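Local atomic coordinates of DNA replication and repair protein RecF (Caldanaerobacter subterraneus subsp. tengcongensis, PDB entry 5Z69), a protein that probably binds ATP and single-stranded DNA as an ABC-type ATPase, acting in DNA replication, recombinational repair and the SOS response. Residues L121-S126 with S304-L309; K210-M215 with E225-I230. One frame throughout, in Å; residues are numbered along the deposited sequence.

Contact 1 of 2, residues L121-S126 with S304-L309; sequences LTVIFS and SELEIL
V123 and L309 make the tightest apolar touch here: V123 CG2 lies 3.8 Å from L309 CD2, the two side chains running alongside each other, head to tail. The same methyl, V123 CG2, meets L306 CD1 at 4.1 Å, with L306 lying roughly square across V123, so the valine points at the helix between two leucines one turn apart. At the start of the strand L121 CD1 reaches L309 CD1 at 4.0 Å. Further on, F125 turns the edge of its ring to the helix, F125 CZ lying 4.4 Å from L306 CD2.

Strand 122-125 runs almost antiparallel to helix 304-309, at 173°. It is an edge strand of the mixed, largely parallel sheet of the P-loop NTPase core, bonded through its backbone to strand 318-321, and the helix packs against one face of that sheet.

The polar part belongs to E305. Its CG stands anti to the backbone N (chi1 -180°) and the chain stays extended, which carries the carboxylate to the strand. E305 OE2 passes V123 CG1 at 3.7 Å. The same E305 OE2 accepts a hydrogen bond from a water (2.7 Å), and that water accepts one from I124 N (3.0 Å). The other carboxylate oxygen, E305 OE1, is held by Y143 OH and by a salt bridge to K302.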
loop_
_atom_site.group_PDB
_atom_site.type_symbol
_atom_site.label_atom_id
_atom_site.label_comp_id
_atom_site.label_asym_id
_atom_site.label_seq_id
_atom_site.Cartn_x
_atom_site.Cartn_y
_atom_site.Cartn_z
ATOM N N LEU A 121 19.329 -25.580 10.699
ATOM C CA LEU A 121 19.128 -24.144 10.383
ATOM C C LEU A 121 20.283 -23.543 9.605
ATOM O O LEU A 121 21.446 -23.650 10.003
ATOM C CB LEU A 121 18.934 -23.321 11.661
ATOM C CG LEU A 121 17.768 -23.770 12.539
ATOM C CD1 LEU A 121 17.788 -23.089 13.891
ATOM C CD2 LEU A 121 16.494 -23.432 11.778
ATOM N N THR A 122 19.940 -22.897 8.498
ATOM C CA THR A 122 20.888 -22.159 7.688
ATOM C C THR A 122 20.329 -20.763 7.409
ATOM O O THR A 122 19.128 -20.544 7.497
ATOM C CB THR A 122 21.152 -22.841 6.316
ATOM O OG1 THR A 122 19.892 -23.165 5.727
ATOM C CG2 THR A 122 22.001 -24.125 6.454
ATOM N N VAL A 123 21.208 -19.824 7.092
ATOM C CA VAL A 123 20.805 -18.573 6.450
ATOM C C VAL A 123 21.665 -18.443 5.210
ATOM O O VAL A 123 22.882 -18.608 5.287
ATOM C CB VAL A 123 21.006 -17.350 7.361
ATOM C CG1 VAL A 123 20.594 -16.049 6.630
ATOM C CG2 VAL A 123 20.221 -17.537 8.643
ATOM N N ILE A 124 21.042 -18.178 4.070
ATOM C CA ILE A 124 21.793 -18.114 2.829
ATOM C C ILE A 124 21.773 -16.686 2.311
ATOM O O ILE A 124 20.720 -16.070 2.225
ATOM C CB ILE A 124 21.233 -19.092 1.760
ATOM C CG1 ILE A 124 21.955 -18.903 0.428
ATOM C CG2 ILE A 124 19.708 -18.951 1.603
ATOM C CD1 ILE A 124 21.988 -20.172 -0.413
ATOM N N PHE A 125 22.960 -16.176 2.003
ATOM C CA PHE A 125 23.145 -14.827 1.485
ATOM C C PHE A 125 23.516 -14.999 0.035
ATOM O O PHE A 125 24.439 -15.734 -0.270
ATOM C CB PHE A 125 24.260 -14.067 2.221
ATOM C CG PHE A 125 24.037 -13.901 3.703
ATOM C CD1 PHE A 125 24.242 -14.964 4.585
ATOM C CD2 PHE A 125 23.662 -12.664 4.224
ATOM C CE1 PHE A 125 24.053 -14.788 5.962
ATOM C CE2 PHE A 125 23.470 -12.487 5.592
ATOM C CZ PHE A 125 23.662 -13.548 6.459
ATOM N N SER A 126 22.802 -14.310 -0.848
ATOM C CA SER A 126 22.937 -14.482 -2.292
ATOM C C SER A 126 22.720 -13.126 -2.974
ATOM O O SER A 126 22.017 -12.283 -2.430
ATOM C CB SER A 126 21.927 -15.518 -2.793
ATOM O OG SER A 126 22.012 -15.688 -4.189
ATOM N N SER A 304 19.404 -9.145 9.653
ATOM C CA SER A 304 18.291 -9.180 10.599
ATOM C C SER A 304 17.618 -10.547 10.671
ATOM O O SER A 304 17.183 -10.988 11.744
ATOM C CB SER A 304 17.256 -8.122 10.226
ATOM O OG SER A 304 17.766 -6.834 10.483
ATOM N N GLU A 305 17.518 -11.205 9.524
ATOM C CA GLU A 305 16.981 -12.556 9.463
ATOM C C GLU A 305 17.794 -13.426 10.390
ATOM O O GLU A 305 17.263 -14.130 11.256
ATOM C CB GLU A 305 17.026 -13.093 8.028
ATOM C CG GLU A 305 16.466 -14.509 7.880
ATOM C CD GLU A 305 16.742 -15.109 6.514
ATOM O OE1 GLU A 305 16.814 -14.338 5.526
ATOM O OE2 GLU A 305 16.889 -16.357 6.433
ATOM N N LEU A 306 19.104 -13.345 10.218
ATOM C CA LEU A 306 20.040 -14.092 11.039
ATOM C C LEU A 306 19.857 -13.794 12.529
ATOM O O LEU A 306 19.725 -14.700 13.352
ATOM C CB LEU A 306 21.461 -13.766 10.592
ATOM C CG LEU A 306 22.593 -14.327 11.452
ATOM C CD1 LEU A 306 22.450 -15.829 11.623
ATOM C CD2 LEU A 306 23.940 -13.963 10.829
ATOM N N GLU A 307 19.852 -12.515 12.873
ATOM C CA GLU A 307 19.716 -12.112 14.263
ATOM C C GLU A 307 18.402 -12.600 14.887
ATOM O O GLU A 307 18.399 -13.171 15.972
ATOM C CB GLU A 307 19.812 -10.588 14.372
ATOM C CG GLU A 307 19.480 -10.067 15.748
ATOM C CD GLU A 307 19.738 -8.574 15.851
ATOM O OE1 GLU A 307 18.770 -7.812 16.037
ATOM O OE2 GLU A 307 20.913 -8.174 15.720
ATOM N N ILE A 308 17.285 -12.349 14.209
ATOM C CA ILE A 308 15.996 -12.813 14.705
ATOM C C ILE A 308 15.970 -14.361 14.821
ATOM O O ILE A 308 15.479 -14.917 15.802
ATOM C CB ILE A 308 14.851 -12.295 13.794
ATOM C CG1 ILE A 308 14.804 -10.762 13.853
ATOM C CG2 ILE A 308 13.505 -12.873 14.227
ATOM C CD1 ILE A 308 13.838 -10.099 12.856
ATOM N N LEU A 309 16.525 -15.057 13.836
ATOM C CA LEU A 309 16.523 -16.524 13.875
ATOM C C LEU A 309 17.285 -17.043 15.121
ATOM O O LEU A 309 16.776 -17.907 15.853
ATOM C CB LEU A 309 17.107 -17.096 12.560
ATOM C CG LEU A 309 17.438 -18.604 12.433
ATOM C CD1 LEU A 309 16.351 -19.412 13.028
ATOM C CD2 LEU A 309 17.609 -19.036 10.963
HETATM O O HOH W 1 18.142 -17.724 4.502
#

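Contact 2 of 2, residues K210-M215 with E225-I230; sequences KLKNSM and EKLEII
K212 and L227 meet closely where helix 210-215 faces strand 227-230: L227 CD1 sits 3.6 Å from K212 CG, against the aliphatic start of the lysine. I229 packs beside it, and I229 CD1 reaches in between L211 and M215, 3.8 Å from L211 CD2 and 3.9 Å from M215 SD, roughly square to both side chains. What delivers this methyl is CG1 standing beside the backbone N (chi1 -73°), with the chain then extended. M215 also lays its CB against L227 CD1 at 4.1 Å. On the buried side, L211 and M215 continue onto S304 of helix 291-313.

The other flank is polar and partly exposed. K212 starts toward the strand but bends at chi2, chi3 and chi4, and K212 NZ turns back to N213 OD1, 2.7 Å away and well above the carbonyl plane. E228 also folds back: E228 OE1 accepts a hydrogen bond from I229 N (2.8 Å), on the anti side of the carboxylate and 23° out of its plane, while lying against K212 CG. K212 NZ and E228 OE1 stay 5.2 Å apart, opposite charges that are near but not in contact. Cut back to alanine, K212 would lose its CG and its ammonium, and would probably leave a gap beside L227 CD1 and N213 OD1 without its mate.

The arrangement is a long helix followed after a short turn by a strand that comes back along it, nearly antiparallel (168°): the C-terminal part of helix 186-222 packs on the edge strand of a small antiparallel sheet.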
loop_
_atom_site.group_PDB
_atom_site.type_symbol
_atom_site.label_atom_id
_atom_site.label_comp_id
_atom_site.label_asym_id
_atom_site.label_seq_id
_atom_site.Cartn_x
_atom_site.Cartn_y
_atom_site.Cartn_z
ATOM N N LYS A 210 9.885 -6.805 14.752
ATOM C CA LYS A 210 11.259 -7.218 15.041
ATOM C C LYS A 210 12.180 -6.921 13.873
ATOM O O LYS A 210 13.309 -6.480 14.069
ATOM C CB LYS A 210 11.312 -8.703 15.383
ATOM C CG LYS A 210 10.631 -9.022 16.677
ATOM C CD LYS A 210 10.511 -10.522 16.896
ATOM C CE LYS A 210 9.968 -10.818 18.283
ATOM N NZ LYS A 210 9.512 -12.219 18.405
ATOM N N LEU A 211 11.691 -7.151 12.656
ATOM C CA LEU A 211 12.487 -6.896 11.466
ATOM C C LEU A 211 12.898 -5.422 11.410
ATOM O O LEU A 211 14.062 -5.102 11.190
ATOM C CB LEU A 211 11.715 -7.284 10.197
ATOM C CG LEU A 211 12.501 -7.068 8.899
ATOM C CD1 LEU A 211 13.766 -7.917 8.969
ATOM C CD2 LEU A 211 11.697 -7.411 7.645
ATOM N N LYS A 212 11.943 -4.526 11.628
ATOM C CA LYS A 212 12.242 -3.092 11.573
ATOM C C LYS A 212 13.283 -2.686 12.639
ATOM O O LYS A 212 14.271 -2.027 12.318
ATOM C CB LYS A 212 10.947 -2.284 11.715
ATOM C CG LYS A 212 11.059 -0.806 11.329
ATOM C CD LYS A 212 11.317 0.068 12.534
ATOM C CE LYS A 212 10.190 -0.056 13.546
ATOM N NZ LYS A 212 10.432 -1.137 14.543
ATOM N N ASN A 213 13.082 -3.102 13.888
ATOM C CA ASN A 213 14.060 -2.844 14.956
ATOM C C ASN A 213 15.480 -3.277 14.610
ATOM O O ASN A 213 16.430 -2.505 14.747
ATOM C CB ASN A 213 13.674 -3.561 16.253
ATOM C CG ASN A 213 12.342 -3.119 16.805
ATOM O OD1 ASN A 213 11.907 -1.986 16.592
ATOM N ND2 ASN A 213 11.683 -4.016 17.535
ATOM N N SER A 214 15.621 -4.532 14.193
ATOM C CA SER A 214 16.932 -5.078 13.895
ATOM C C SER A 214 17.544 -4.423 12.663
ATOM O O SER A 214 18.735 -4.130 12.636
ATOM C CB SER A 214 16.851 -6.599 13.694
ATOM O OG SER A 214 18.149 -7.138 13.561
ATOM N N MET A 215 16.733 -4.192 11.641
ATOM C CA MET A 215 17.246 -3.574 10.428
ATOM C C MET A 215 17.653 -2.125 10.650
ATOM O O MET A 215 18.589 -1.651 10.013
ATOM C CB MET A 215 16.218 -3.598 9.304
ATOM C CG MET A 215 15.961 -4.920 8.663
ATOM S SD MET A 215 14.774 -4.624 7.342
ATOM C CE MET A 215 15.801 -4.155 5.987
ATOM N N GLU A 225 21.586 5.759 7.761
ATOM C CA GLU A 225 20.257 6.112 7.253
ATOM C C GLU A 225 19.150 5.517 8.124
ATOM O O GLU A 225 19.382 4.581 8.894
ATOM C CB GLU A 225 20.096 5.657 5.802
ATOM C CG GLU A 225 20.961 6.441 4.833
ATOM C CD GLU A 225 21.107 5.758 3.494
ATOM O OE1 GLU A 225 20.894 4.530 3.426
ATOM O OE2 GLU A 225 21.441 6.444 2.508
ATOM N N LYS A 226 17.950 6.073 7.998
ATOM C CA LYS A 226 16.844 5.728 8.885
ATOM C C LYS A 226 15.857 4.778 8.207
ATOM O O LYS A 226 15.360 5.076 7.112
ATOM C CB LYS A 226 16.122 7.001 9.350
ATOM N N LEU A 227 15.570 3.642 8.849
ATOM C CA LEU A 227 14.693 2.618 8.267
ATOM C C LEU A 227 13.288 2.695 8.821
ATOM O O LEU A 227 13.092 2.781 10.038
ATOM C CB LEU A 227 15.236 1.192 8.521
ATOM C CG LEU A 227 14.595 -0.038 7.838
ATOM C CD1 LEU A 227 13.438 -0.686 8.593
ATOM C CD2 LEU A 227 14.205 0.272 6.429
ATOM N N GLU A 228 12.314 2.624 7.926
ATOM C CA GLU A 228 10.948 2.361 8.340
ATOM C C GLU A 228 10.356 1.188 7.530
ATOM O O GLU A 228 10.724 0.960 6.373
ATOM C CB GLU A 228 10.070 3.621 8.201
ATOM C CG GLU A 228 8.706 3.494 8.896
ATOM C CD GLU A 228 8.831 2.994 10.326
ATOM O OE1 GLU A 228 8.760 1.763 10.540
ATOM O OE2 GLU A 228 9.020 3.831 11.235
ATOM N N ILE A 229 9.449 0.439 8.155
ATOM C CA ILE A 229 8.753 -0.645 7.471
ATOM C C ILE A 229 7.258 -0.478 7.603
ATOM O O ILE A 229 6.742 -0.394 8.714
ATOM C CB ILE A 229 9.164 -2.046 8.029
ATOM C CG1 ILE A 229 10.573 -2.394 7.566
ATOM C CG2 ILE A 229 8.199 -3.133 7.564
ATOM C CD1 ILE A 229 11.033 -3.727 7.993
ATOM N N ILE A 230 6.567 -0.446 6.467
ATOM C CA ILE A 230 5.107 -0.333 6.455
ATOM C C ILE A 230 4.461 -1.640 6.007
ATOM O O ILE A 230 4.712 -2.121 4.905
ATOM C CB ILE A 230 4.616 0.795 5.520
ATOM C CG1 ILE A 230 5.336 2.106 5.834
ATOM C CG2 ILE A 230 3.102 0.957 5.637
ATOM C CD1 ILE A 230 5.114 2.579 7.242
#

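In the fold
From the N terminus the chain starts in the antiparallel sheet, passes the nucleotide-binding P-loop after strand 32-36, and completes that sheet before reaching strand 122-125, the first half of contact 1. It then runs through a mainly helical region, within which helix 186-222 turns back on strand 227-232; contact 2 closes that short loop, with nine residues between its segments. Only after strand 275-280 does helix 291-313 return to strand 122-125 and close the long loop of contact 1, so contact 2 lies wholly within it. The two centres are about 16 Å apart. Helix 291-313 bridges them, as S304 and E307 probably hydrogen-bond to S214, joining the ATPase core sheet to the helical region and its small sheet.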